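UDP-glucose:anthocyanidin 3-O-glucosyltransferase (Clitoria ternatea, PDB 4REL) is a plant glycosyltransferase of the GT-B fold, built from two Rossmann-like domains facing each other across a cleft. Local coordinates at residues 279-284 with 362-367. Numbering follows the deposited sequence.
Sequences PQEVVA and RPFFGD. With KMP (3,5,7-trihydroxy-2-(4-hydroxyphenyl)-4H-chromen-4-one), chain B.
Glu281 and Arg362 meet through a two-pronged salt bridge that carries almost the whole contact. Arg362 presents its guanidinium side-on: NE donates to Glu281 OE2 at 2.9 Å, and NH2 to Glu281 OE1 at 2.7 Å. Both bonds are nearly straight and enter the syn lone pairs of the carboxylate. The two flat groups lie only 9° from coplanar, while the side chains that bear them cross at about a right angle. Glu281 reaches over with an extended chain beyond CG, whereas Arg362 is bent at chi2 (-60°), which turns its NE/NH2 edge toward the acid. The third nitrogen of Arg362, NH1, folds back onto its own loop and donates to Pro363 O at 2.7 Å, tilted from the carbonyl plane. Bonds at all three nitrogens thus fix the rotation of the guanidinium. Phe364 covers one of its faces, with CE1 over the centre, 3.2 Å above the plane. The same ring lies oblique to the acid, with CZ 4.1 Å from Glu281 OE2. That oxygen also accepts a hydrogen bond from Phe390 N, so the buried carboxylate is held from two parts of the chain, an environment that would probably keep it ionised. Farther along the loop, Phe365, Gly366 and Asp367 line the KMP pocket, with Asp367 OD2 3.0 Å from KMP O30. The salt bridge thus ties the first turn of helix 279-292 to the start of the loop that leaves strand 359-361, within the six-stranded parallel sheet, and leads past the ligand into helix 368-378.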
loop_
_atom_site.group_PDB
_atom_site.type_symbol
_atom_site.label_atom_id
_atom_site.label_comp_id
_atom_site.label_asym_id
_atom_site.label_seq_id
_atom_site.Cartn_x
_atom_site.Cartn_y
_atom_site.Cartn_z
ATOM N N PRO A 279 -13.083 -9.115 17.130
ATOM C CA PRO A 279 -13.315 -8.355 18.363
ATOM C C PRO A 279 -12.430 -8.806 19.526
ATOM O O PRO A 279 -12.000 -7.969 20.315
ATOM C CB PRO A 279 -14.796 -8.617 18.676
ATOM C CG PRO A 279 -15.193 -9.780 17.810
ATOM C CD PRO A 279 -14.329 -9.679 16.590
ATOM N N GLN A 280 -12.146 -10.103 19.623
ATOM C CA GLN A 280 -11.297 -10.585 20.705
ATOM C C GLN A 280 -9.872 -10.027 20.611
ATOM O O GLN A 280 -9.200 -9.857 21.626
ATOM C CB GLN A 280 -11.289 -12.122 20.769
ATOM C CG GLN A 280 -10.768 -12.829 19.516
ATOM C CD GLN A 280 -11.868 -13.177 18.524
ATOM O OE1 GLN A 280 -12.855 -12.450 18.380
ATOM N NE2 GLN A 280 -11.698 -14.298 17.830
ATOM N N GLU A 281 -9.411 -9.728 19.401
ATOM C CA GLU A 281 -8.093 -9.112 19.253
ATOM C C GLU A 281 -8.115 -7.628 19.583
ATOM O O GLU A 281 -7.123 -7.085 20.081
ATOM C CB GLU A 281 -7.515 -9.360 17.856
ATOM C CG GLU A 281 -6.917 -10.734 17.733
ATOM C CD GLU A 281 -6.271 -10.976 16.404
ATOM O OE1 GLU A 281 -6.839 -11.752 15.612
ATOM O OE2 GLU A 281 -5.185 -10.410 16.151
ATOM N N VAL A 282 -9.238 -6.969 19.308
ATOM C CA VAL A 282 -9.395 -5.577 19.725
ATOM C C VAL A 282 -9.315 -5.509 21.249
ATOM O O VAL A 282 -8.615 -4.662 21.807
ATOM C CB VAL A 282 -10.724 -4.973 19.246
ATOM C CG1 VAL A 282 -10.859 -3.541 19.742
ATOM C CG2 VAL A 282 -10.807 -5.025 17.730
ATOM N N VAL A 283 -10.026 -6.408 21.921
ATOM C CA VAL A 283 -9.967 -6.484 23.375
ATOM C C VAL A 283 -8.539 -6.754 23.854
ATOM O O VAL A 283 -8.066 -6.119 24.790
ATOM C CB VAL A 283 -10.897 -7.578 23.938
ATOM C CG1 VAL A 283 -10.638 -7.778 25.429
ATOM C CG2 VAL A 283 -12.352 -7.217 23.685
ATOM N N ALA A 284 -7.863 -7.700 23.203
ATOM C CA ALA A 284 -6.486 -8.036 23.556
ATOM C C ALA A 284 -5.548 -6.842 23.415
ATOM O O ALA A 284 -4.674 -6.628 24.261
ATOM C CB ALA A 284 -5.977 -9.201 22.707
ATOM N N ARG A 362 0.942 -7.352 12.794
ATOM C CA ARG A 362 -0.084 -8.386 12.791
ATOM C C ARG A 362 -0.762 -8.331 11.430
ATOM O O ARG A 362 -1.769 -7.645 11.262
ATOM C CB ARG A 362 -1.099 -8.142 13.915
ATOM C CG ARG A 362 -1.890 -9.382 14.375
ATOM C CD ARG A 362 -2.700 -9.984 13.231
ATOM N NE ARG A 362 -3.848 -10.785 13.645
ATOM C CZ ARG A 362 -4.482 -11.632 12.840
ATOM N NH1 ARG A 362 -4.073 -11.788 11.583
ATOM N NH2 ARG A 362 -5.527 -12.318 13.285
ATOM N N PRO A 363 -0.224 -9.072 10.455
ATOM C CA PRO A 363 -0.812 -9.038 9.108
ATOM C C PRO A 363 -2.170 -9.745 9.083
ATOM O O PRO A 363 -2.326 -10.796 9.717
ATOM C CB PRO A 363 0.227 -9.778 8.249
ATOM C CG PRO A 363 0.995 -10.647 9.211
ATOM C CD PRO A 363 0.942 -9.970 10.558
ATOM N N PHE A 364 -3.135 -9.177 8.364
ATOM C CA PHE A 364 -4.493 -9.705 8.359
ATOM C C PHE A 364 -4.913 -10.252 7.002
ATOM O O PHE A 364 -5.670 -11.215 6.925
ATOM C CB PHE A 364 -5.495 -8.614 8.772
ATOM C CG PHE A 364 -5.537 -8.341 10.261
ATOM C CD1 PHE A 364 -6.240 -9.180 11.116
ATOM C CD2 PHE A 364 -4.892 -7.235 10.800
ATOM C CE1 PHE A 364 -6.289 -8.929 12.484
ATOM C CE2 PHE A 364 -4.935 -6.981 12.168
ATOM C CZ PHE A 364 -5.632 -7.831 13.006
ATOM N N PHE A 365 -4.420 -9.635 5.935
ATOM C CA PHE A 365 -5.073 -9.735 4.639
ATOM C C PHE A 365 -4.077 -9.519 3.496
ATOM O O PHE A 365 -3.102 -8.797 3.657
ATOM C CB PHE A 365 -6.172 -8.662 4.610
ATOM C CG PHE A 365 -6.889 -8.549 3.312
ATOM C CD1 PHE A 365 -8.007 -9.331 3.054
ATOM C CD2 PHE A 365 -6.473 -7.643 2.357
ATOM C CE1 PHE A 365 -8.684 -9.224 1.852
ATOM C CE2 PHE A 365 -7.136 -7.535 1.152
ATOM C CZ PHE A 365 -8.246 -8.323 0.897
ATOM N N GLY A 366 -4.323 -10.137 2.343
ATOM C CA GLY A 366 -3.547 -9.841 1.146
ATOM C C GLY A 366 -2.060 -10.106 1.267
ATOM O O GLY A 366 -1.653 -11.182 1.719
ATOM N N ASP A 367 -1.242 -9.131 0.867
ATOM C CA ASP A 367 0.210 -9.281 0.958
ATOM C C ASP A 367 0.811 -8.693 2.233
ATOM O O ASP A 367 2.020 -8.475 2.309
ATOM C CB ASP A 367 0.927 -8.723 -0.292
ATOM C CG ASP A 367 0.750 -7.213 -0.469
ATOM O OD1 ASP A 367 0.095 -6.556 0.365
ATOM O OD2 ASP A 367 1.305 -6.671 -1.449
HETATM C C1 KMP B . -2.693 -9.680 -2.490
HETATM C C2 KMP B . -2.426 -8.322 -2.505
HETATM C C3 KMP B . -3.540 -7.374 -2.285
HETATM C C4 KMP B . -4.900 -7.901 -2.053
HETATM C C5 KMP B . -5.069 -9.280 -2.061
HETATM C C6 KMP B . -3.990 -10.143 -2.274
HETATM C C9 KMP B . -3.314 -5.910 -2.287
HETATM C C10 KMP B . -4.487 -5.035 -2.061
HETATM C C11 KMP B . -5.827 -5.670 -1.841
HETATM C C14 KMP B . -7.064 -4.862 -1.601
HETATM C C15 KMP B . -7.111 -3.489 -1.833
HETATM C C16 KMP B . -8.275 -2.773 -1.598
HETATM C C17 KMP B . -9.403 -3.424 -1.123
HETATM C C18 KMP B . -9.367 -4.793 -0.892
HETATM C C19 KMP B . -8.201 -5.508 -1.133
HETATM O O12 KMP B . -5.957 -7.046 -1.844
HETATM O O13 KMP B . -2.166 -5.442 -2.476
HETATM O O24 KMP B . -10.543 -2.715 -0.889
HETATM O O27 KMP B . -4.291 -3.687 -2.051
HETATM O O29 KMP B . -4.215 -11.485 -2.272
HETATM O O30 KMP B . -1.167 -7.848 -2.716
#